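Local coordinates for protein SAM-dependent methyltransferase (Pyrococcus horikoshii, PDB 1WZN) that probably transfers a methyl group from S-adenosyl-L-methionine to a substrate, and binds the product S-adenosyl-L-homocysteine, at residues Ile27-Glu32 / Arg242-Gly247; Arg77-Lys82 / Ile90-Gly95; Tyr229-Arg234 / Pro238-Tyr243. One frame throughout, in Å; residues are numbered along the deposited sequence.

Contact 1: Ile27-Glu32 / Arg242-Gly247; sequences IDFVEE and RYWIVG
Phe29 and Trp244 form a buried T-shaped aromatic contact that packs helix 23-36 against the antiparallel strand 242-248 of the Rossmann-like methyltransferase sheet. The edge of the Phe29 ring is presented to the five-membered ring of Trp244, with centroids 4.8 Å apart and planes at 73°. Phe29 CE2 stands over one face of the indole, 3.6 Å from Trp244 CG, while the neighbouring CD2 lies 3.9 Å from Trp244 CE2 toward the fused bond. Swinging CG of Phe29 anti to its own nitrogen (chi1 179°) sends the ring from the helix toward the strand. A looser touch follows at the benzo end of the indole, where Val30 CG2 approaches Trp244 CZ3 at 4.4 Å. The backbones themselves stay well apart, 9.8 Å between the CA atoms of Val30 and Trp244, so side chains alone fill the interface. Ile142 of the adjoining strand 139-146 touches both Val30 and Trp244, and Tyr229 and Leu232 pack on Phe29. The joint is probably held by dispersion, with a likely small contribution from ring-edge hydrogens pointing at the indole pi cloud; it offers the indole N-H no acceptor, Trp244 NE1 instead lying over a face of the Arg242 guanidinium.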
# COMPACT_ATOMS: atom_id res chain seq x y z
N ILE A 27 -3.79 -23.10 27.15
CA ILE A 27 -3.36 -23.97 28.23
C ILE A 27 -3.56 -25.44 27.86
O ILE A 27 -2.87 -26.32 28.38
CB ILE A 27 -4.05 -23.59 29.56
CG1 ILE A 27 -3.62 -22.17 29.95
CG2 ILE A 27 -3.67 -24.57 30.66
CD1 ILE A 27 -2.10 -21.95 29.93
N ASP A 28 -4.49 -25.71 26.95
CA ASP A 28 -4.70 -27.09 26.48
C ASP A 28 -3.39 -27.50 25.82
O ASP A 28 -2.90 -28.62 26.01
CB ASP A 28 -5.80 -27.18 25.42
CG ASP A 28 -7.20 -27.14 26.01
OD1 ASP A 28 -7.34 -27.23 27.25
OD2 ASP A 28 -8.16 -27.04 25.21
N PHE A 29 -2.82 -26.60 25.02
CA PHE A 29 -1.56 -26.86 24.32
C PHE A 29 -0.43 -27.01 25.33
O PHE A 29 0.41 -27.90 25.20
CB PHE A 29 -1.24 -25.72 23.34
CG PHE A 29 0.06 -25.91 22.60
CD1 PHE A 29 0.33 -27.09 21.93
CD2 PHE A 29 1.02 -24.90 22.59
CE1 PHE A 29 1.54 -27.27 21.24
CE2 PHE A 29 2.23 -25.06 21.90
CZ PHE A 29 2.49 -26.25 21.23
N VAL A 30 -0.41 -26.14 26.33
CA VAL A 30 0.61 -26.20 27.36
C VAL A 30 0.57 -27.56 28.07
O VAL A 30 1.61 -28.17 28.32
CB VAL A 30 0.43 -25.07 28.40
CG1 VAL A 30 1.36 -25.29 29.60
CG2 VAL A 30 0.74 -23.72 27.74
N GLU A 31 -0.63 -28.06 28.38
CA GLU A 31 -0.73 -29.35 29.05
C GLU A 31 -0.25 -30.48 28.15
O GLU A 31 0.26 -31.49 28.63
CB GLU A 31 -2.15 -29.64 29.52
CG GLU A 31 -2.65 -28.72 30.62
CD GLU A 31 -3.81 -29.33 31.38
OE1 GLU A 31 -3.55 -30.01 32.40
OE2 GLU A 31 -4.97 -29.14 30.96
N GLU A 32 -0.43 -30.33 26.84
CA GLU A 32 0.04 -31.37 25.93
C GLU A 32 1.57 -31.37 25.99
O GLU A 32 2.20 -32.43 25.94
CB GLU A 32 -0.42 -31.12 24.49
CG GLU A 32 0.18 -32.11 23.51
CD GLU A 32 -0.49 -32.10 22.15
OE1 GLU A 32 -0.56 -31.03 21.52
OE2 GLU A 32 -0.95 -33.18 21.72
N ARG A 242 3.19 -17.65 15.16
CA ARG A 242 3.46 -17.51 16.59
C ARG A 242 4.27 -18.74 16.96
O ARG A 242 3.94 -19.85 16.56
CB ARG A 242 2.19 -17.42 17.43
CG ARG A 242 2.48 -17.20 18.92
CD ARG A 242 1.34 -16.50 19.63
NE ARG A 242 0.12 -17.30 19.66
CZ ARG A 242 -0.30 -17.97 20.72
NH1 ARG A 242 0.39 -17.94 21.86
NH2 ARG A 242 -1.43 -18.68 20.66
N TYR A 243 5.34 -18.54 17.72
CA TYR A 243 6.21 -19.65 18.07
C TYR A 243 6.28 -19.95 19.55
O TYR A 243 6.02 -19.09 20.39
CB TYR A 243 7.62 -19.35 17.55
CG TYR A 243 7.60 -18.83 16.14
CD1 TYR A 243 7.18 -19.65 15.09
CD2 TYR A 243 7.91 -17.51 15.85
CE1 TYR A 243 7.05 -19.16 13.79
CE2 TYR A 243 7.79 -17.00 14.56
CZ TYR A 243 7.36 -17.83 13.54
OH TYR A 243 7.19 -17.33 12.26
N TRP A 244 6.63 -21.19 19.84
CA TRP A 244 6.79 -21.65 21.21
C TRP A 244 8.14 -22.32 21.32
O TRP A 244 8.48 -23.17 20.49
CB TRP A 244 5.72 -22.67 21.59
CG TRP A 244 4.35 -22.13 21.60
CD1 TRP A 244 3.53 -21.94 20.52
CD2 TRP A 244 3.62 -21.68 22.74
NE1 TRP A 244 2.33 -21.40 20.93
CE2 TRP A 244 2.36 -21.23 22.29
CE3 TRP A 244 3.91 -21.61 24.11
CZ2 TRP A 244 1.39 -20.72 23.15
CZ3 TRP A 244 2.95 -21.10 24.97
CH2 TRP A 244 1.70 -20.66 24.49
N ILE A 245 8.92 -21.91 22.31
CA ILE A 245 10.21 -22.52 22.55
C ILE A 245 10.01 -23.37 23.80
O ILE A 245 9.48 -22.89 24.80
CB ILE A 245 11.31 -21.48 22.82
CG1 ILE A 245 11.59 -20.67 21.54
CG2 ILE A 245 12.58 -22.17 23.29
CD1 ILE A 245 12.12 -21.49 20.39
N VAL A 246 10.39 -24.64 23.72
CA VAL A 246 10.26 -25.54 24.85
C VAL A 246 11.64 -26.07 25.21
O VAL A 246 12.30 -26.71 24.39
CB VAL A 246 9.33 -26.73 24.51
CG1 VAL A 246 9.30 -27.72 25.68
CG2 VAL A 246 7.93 -26.21 24.20
N GLY A 247 12.07 -25.77 26.43
CA GLY A 247 13.36 -26.24 26.88
C GLY A 247 13.15 -27.37 27.86
O GLY A 247 12.38 -27.23 28.81

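Contact 2: Arg77-Lys82 / Ile90-Gly95. With SO4 (sulfate ion), chain D.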
# COMPACT_ATOMS: atom_id res chain seq x y z
N ARG A 77 -1.70 -6.79 41.62
CA ARG A 77 -2.91 -6.39 42.34
C ARG A 77 -4.13 -6.97 41.64
O ARG A 77 -5.04 -7.49 42.29
CB ARG A 77 -3.01 -4.87 42.40
CG ARG A 77 -4.22 -4.37 43.16
CD ARG A 77 -4.25 -2.85 43.26
NE ARG A 77 -5.41 -2.39 44.00
CZ ARG A 77 -5.67 -1.11 44.29
NH1 ARG A 77 -4.84 -0.16 43.89
NH2 ARG A 77 -6.76 -0.79 44.97
N VAL A 78 -4.14 -6.88 40.31
CA VAL A 78 -5.23 -7.40 39.50
C VAL A 78 -5.27 -8.92 39.57
O VAL A 78 -6.33 -9.52 39.73
CB VAL A 78 -5.08 -6.98 38.01
CG1 VAL A 78 -6.23 -7.56 37.18
CG2 VAL A 78 -5.05 -5.46 37.91
N ALA A 79 -4.11 -9.55 39.44
CA ALA A 79 -4.04 -11.01 39.50
C ALA A 79 -4.59 -11.55 40.83
O ALA A 79 -5.38 -12.50 40.84
CB ALA A 79 -2.59 -11.46 39.31
N ARG A 80 -4.18 -10.95 41.94
CA ARG A 80 -4.64 -11.41 43.25
C ARG A 80 -6.14 -11.23 43.42
O ARG A 80 -6.81 -12.07 44.03
CB ARG A 80 -3.90 -10.67 44.37
CG ARG A 80 -2.41 -10.97 44.45
CD ARG A 80 -1.83 -10.46 45.75
NE ARG A 80 -0.38 -10.64 45.83
CZ ARG A 80 0.51 -9.68 45.59
NH1 ARG A 80 0.11 -8.47 45.24
NH2 ARG A 80 1.80 -9.94 45.71
N ARG A 81 -6.66 -10.13 42.89
CA ARG A 81 -8.09 -9.84 42.99
C ARG A 81 -8.88 -10.94 42.28
O ARG A 81 -9.86 -11.47 42.82
CB ARG A 81 -8.40 -8.48 42.35
CG ARG A 81 -9.86 -8.07 42.40
CD ARG A 81 -10.10 -6.81 41.58
NE ARG A 81 -9.21 -5.73 41.98
CZ ARG A 81 -8.49 -5.00 41.13
NH1 ARG A 81 -8.56 -5.24 39.83
NH2 ARG A 81 -7.70 -4.04 41.58
N LYS A 82 -8.46 -11.28 41.06
CA LYS A 82 -9.14 -12.31 40.29
C LYS A 82 -8.99 -13.69 40.93
O LYS A 82 -9.94 -14.47 40.93
CB LYS A 82 -8.61 -12.33 38.85
CG LYS A 82 -8.95 -11.07 38.07
CD LYS A 82 -8.58 -11.19 36.58
CE LYS A 82 -7.10 -11.41 36.39
NZ LYS A 82 -6.71 -11.50 34.94
N ILE A 90 -2.97 -19.11 44.60
CA ILE A 90 -1.75 -18.88 43.84
C ILE A 90 -0.85 -17.96 44.64
O ILE A 90 -1.31 -17.01 45.25
CB ILE A 90 -2.04 -18.19 42.48
CG1 ILE A 90 -2.95 -19.08 41.62
CG2 ILE A 90 -0.73 -17.88 41.75
CD1 ILE A 90 -3.52 -18.38 40.38
N GLU A 91 0.44 -18.26 44.64
CA GLU A 91 1.39 -17.42 45.35
C GLU A 91 1.93 -16.39 44.35
O GLU A 91 2.68 -16.74 43.43
CB GLU A 91 2.54 -18.26 45.92
CG GLU A 91 3.71 -17.44 46.46
CD GLU A 91 4.77 -18.29 47.13
OE1 GLU A 91 4.99 -19.44 46.69
OE2 GLU A 91 5.41 -17.79 48.08
N PHE A 92 1.53 -15.13 44.51
CA PHE A 92 2.00 -14.07 43.63
C PHE A 92 3.13 -13.30 44.32
O PHE A 92 2.99 -12.89 45.48
CB PHE A 92 0.84 -13.12 43.28
CG PHE A 92 -0.10 -13.69 42.24
CD1 PHE A 92 0.33 -13.86 40.92
CD2 PHE A 92 -1.39 -14.06 42.58
CE1 PHE A 92 -0.53 -14.40 39.95
CE2 PHE A 92 -2.26 -14.60 41.63
CZ PHE A 92 -1.83 -14.77 40.31
N LEU A 93 4.24 -13.13 43.61
CA LEU A 93 5.42 -12.46 44.14
C LEU A 93 5.88 -11.32 43.24
O LEU A 93 5.78 -11.42 42.01
CB LEU A 93 6.58 -13.45 44.25
CG LEU A 93 6.33 -14.78 44.97
CD1 LEU A 93 7.48 -15.74 44.70
CD2 LEU A 93 6.17 -14.52 46.45
N GLN A 94 6.40 -10.27 43.84
CA GLN A 94 6.92 -9.14 43.08
C GLN A 94 8.43 -9.33 42.98
O GLN A 94 9.07 -9.74 43.95
CB GLN A 94 6.62 -7.81 43.77
CG GLN A 94 7.06 -6.56 42.98
CD GLN A 94 8.56 -6.33 42.98
OE1 GLN A 94 9.22 -6.50 44.01
NE2 GLN A 94 9.11 -5.93 41.83
N GLY A 95 8.98 -9.04 41.81
CA GLY A 95 10.41 -9.19 41.63
C GLY A 95 10.78 -9.22 40.16
O GLY A 95 9.91 -9.35 39.29
S SO4 D . -8.18 -4.70 45.33
O1 SO4 D . -6.76 -5.00 45.58
O2 SO4 D . -8.86 -5.90 44.81
O3 SO4 D . -8.27 -3.60 44.34
O4 SO4 D . -8.81 -4.28 46.59
O HOH W 1 -0.44 -13.91 46.33
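Helix segment 77-82 packs on strand 91-94, its backbone coming nearest at Arg80 and Phe92, whose CA atoms are 7.2 Å apart. The Phe92 ring fills much of the gap between helix and strand. The methyl of Ala79 sits over one face of its ring in a CH-pi contact, CB 3.8 Å from the centroid, and Ile90 CG2 lies over the opposite face, so the phenyl is sandwiched and its rotation restricted. The Arg80 and Phe92 side chains run past each other in opposite directions, with Arg80 CG 3.8 Å from Phe92 CD2 and the guanidinium almost perpendicular to the phenyl. Its extended chain carries NH2 to the main chain of the strand, where NH2 donates to Phe92 O at 3.2 Å; this donor stands above the carbonyl plane, 65° out of it. A water receives a 2.9 Å bond from Phe92 N and has weaker links to Arg80 NE and Ile90 O, while NH1 of Arg80 forms a salt bridge with Glu73. Shortening Arg80 to an alanine is likely to leave Glu73 without this charge partner, Phe92 O without this donor and one flank of the phenyl less covered. On the outer side of the helix, Arg77 and Arg81 grip a sulfate, probably from the crystallisation liquor; Arg81 NE binds its O2 at 2.9 Å. Strand 65-70, helix 73-85 and strand 91-94 make a beta-alpha-beta unit of the Rossmann-like methyltransferase fold, and Gly95, just beyond the last strand, touches the bound S-adenosyl-L-homocysteine.

Contact 3: Tyr229-Arg234 / Pro238-Tyr243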
# COMPACT_ATOMS: atom_id res chain seq x y z
N TYR A 229 7.97 -24.99 18.37
CA TYR A 229 6.66 -25.37 17.86
C TYR A 229 5.94 -24.13 17.37
O TYR A 229 6.37 -23.01 17.65
CB TYR A 229 5.80 -26.02 18.97
CG TYR A 229 6.34 -27.31 19.55
CD1 TYR A 229 6.87 -28.30 18.73
CD2 TYR A 229 6.27 -27.55 20.92
CE1 TYR A 229 7.32 -29.51 19.26
CE2 TYR A 229 6.72 -28.75 21.47
CZ TYR A 229 7.24 -29.73 20.63
OH TYR A 229 7.69 -30.91 21.17
N GLY A 230 4.85 -24.33 16.65
CA GLY A 230 4.09 -23.20 16.16
C GLY A 230 2.59 -23.44 16.13
O GLY A 230 2.14 -24.58 16.04
N ASN A 231 1.82 -22.36 16.23
CA ASN A 231 0.36 -22.43 16.18
C ASN A 231 -0.34 -23.54 16.98
O ASN A 231 -1.14 -24.31 16.44
CB ASN A 231 -0.07 -22.52 14.71
CG ASN A 231 0.18 -21.23 13.96
OD1 ASN A 231 1.06 -20.44 14.31
ND2 ASN A 231 -0.60 -21.01 12.90
N LEU A 232 -0.04 -23.61 18.27
CA LEU A 232 -0.66 -24.58 19.18
C LEU A 232 -0.59 -26.05 18.78
O LEU A 232 -1.52 -26.81 19.03
CB LEU A 232 -2.12 -24.19 19.43
CG LEU A 232 -2.33 -22.76 19.93
CD1 LEU A 232 -3.80 -22.53 20.22
CD2 LEU A 232 -1.49 -22.52 21.18
N LYS A 233 0.52 -26.44 18.16
CA LYS A 233 0.71 -27.83 17.76
C LYS A 233 2.15 -28.18 18.06
O LYS A 233 3.03 -27.33 17.94
CB LYS A 233 0.45 -28.01 16.26
CG LYS A 233 -1.00 -27.77 15.84
CD LYS A 233 -1.18 -28.01 14.35
CE LYS A 233 -2.62 -27.80 13.93
NZ LYS A 233 -3.56 -28.71 14.65
N ARG A 234 2.40 -29.43 18.46
CA ARG A 234 3.76 -29.85 18.75
C ARG A 234 4.49 -30.17 17.45
O ARG A 234 5.03 -31.27 17.26
CB ARG A 234 3.76 -31.05 19.70
CG ARG A 234 3.31 -30.68 21.11
CD ARG A 234 3.39 -31.86 22.09
NE ARG A 234 4.74 -32.38 22.24
CZ ARG A 234 5.17 -33.51 21.70
NH1 ARG A 234 4.34 -34.25 20.97
NH2 ARG A 234 6.41 -33.92 21.89
N PRO A 238 5.87 -24.26 7.97
CA PRO A 238 6.48 -23.14 7.24
C PRO A 238 5.87 -21.76 7.46
O PRO A 238 6.59 -20.79 7.66
CB PRO A 238 6.37 -23.59 5.78
CG PRO A 238 6.60 -25.06 5.89
CD PRO A 238 5.73 -25.44 7.08
N ASN A 239 4.54 -21.69 7.45
CA ASN A 239 3.88 -20.40 7.60
C ASN A 239 3.35 -20.02 8.99
O ASN A 239 2.63 -19.03 9.12
CB ASN A 239 2.76 -20.29 6.57
CG ASN A 239 3.27 -20.46 5.14
OD1 ASN A 239 4.15 -19.71 4.69
ND2 ASN A 239 2.74 -21.44 4.42
N ASP A 240 3.72 -20.78 10.02
CA ASP A 240 3.26 -20.44 11.37
C ASP A 240 3.73 -19.03 11.72
O ASP A 240 4.82 -18.63 11.31
CB ASP A 240 3.82 -21.43 12.41
CG ASP A 240 3.27 -22.83 12.25
OD1 ASP A 240 2.16 -22.99 11.71
OD2 ASP A 240 3.95 -23.79 12.69
N MET A 241 2.92 -18.29 12.47
CA MET A 241 3.27 -16.92 12.83
C MET A 241 3.50 -16.67 14.32
O MET A 241 3.95 -15.59 14.71
CB MET A 241 2.21 -15.95 12.30
CG MET A 241 2.33 -15.68 10.80
SD MET A 241 3.94 -14.96 10.34
CE MET A 241 3.65 -13.22 10.68
N ARG A 242 3.19 -17.65 15.16
CA ARG A 242 3.46 -17.51 16.59
C ARG A 242 4.27 -18.74 16.96
O ARG A 242 3.94 -19.85 16.56
CB ARG A 242 2.19 -17.42 17.43
CG ARG A 242 2.48 -17.20 18.92
CD ARG A 242 1.34 -16.50 19.63
NE ARG A 242 0.12 -17.30 19.66
CZ ARG A 242 -0.30 -17.97 20.72
NH1 ARG A 242 0.39 -17.94 21.86
NH2 ARG A 242 -1.43 -18.68 20.66
N TYR A 243 5.34 -18.54 17.72
CA TYR A 243 6.21 -19.65 18.07
C TYR A 243 6.28 -19.95 19.55
O TYR A 243 6.02 -19.09 20.39
CB TYR A 243 7.62 -19.35 17.55
CG TYR A 243 7.60 -18.83 16.14
CD1 TYR A 243 7.18 -19.65 15.09
CD2 TYR A 243 7.91 -17.51 15.85
CE1 TYR A 243 7.05 -19.16 13.79
CE2 TYR A 243 7.79 -17.00 14.56
CZ TYR A 243 7.36 -17.83 13.54
OH TYR A 243 7.19 -17.33 12.26
O HOH W 2 2.35 -26.03 13.47
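Gly230 and Tyr243 are an antiparallel non-hydrogen-bonded pair at the loop end of the beta hairpin made by strands 225-230 and 242-248. The packing is tight here: the CA atoms are 4.6 Å apart, and Tyr243 CA and Gly230 CA each direct a C-H toward a carbonyl across the pair, that of Tyr229 and that of Arg242 respectively. The carboxylate of Asp240 occupies the place a side chain on Gly230 would need, its OD2 3.5 Å from Gly230 CA. That same oxygen accepts from the backbone of Ser237 and lies within bonding distance of a water that also approaches Gly230 O. Past the strand ends the hold slackens. Asn231 N reaches Arg242 O in a weak bond of 3.3 Å, and the exposed Asn231 lays its amide obliquely across the Asp240 carboxylate, their planes 31° apart. Leu232 CD2 merely brushes Arg242 NH2, at 3.9 Å; that guanidinium is held chiefly by salt bridges to Glu26 and Asp144. Met241, also exposed, packs on Pro178 of the second subunit. With its CG placed beside its own nitrogen (chi1 -70°), Asn231 turns OD1 toward the other arm of the hairpin, where it accepts a weak bond from Met241 N at 3.4 Å.

All three contacts reach the same seven-stranded mixed sheet, but at its two ends. Contact 2 uses strand 91-94 at one margin; contacts 1 and 3 share strand 242-248, which is next to the other outermost strand, 225-230. Contacts 1 and 3 have centres about 10 Å apart and touch: Trp244 O lies 2.8 Å from Tyr229 N, a probable hydrogen bond. Contact 2 is about 23 Å from contact 1 and 30 Å from contact 3, centre to centre. Along the chain it is nested within the span closed by contact 1 and precedes contact 3. The C-terminal hairpin thus meets the N-terminal helix 23-36, while contact 2 joins neighbours in sequence within one beta-alpha-beta unit, whose Gly95 touches the S-adenosyl-L-homocysteine.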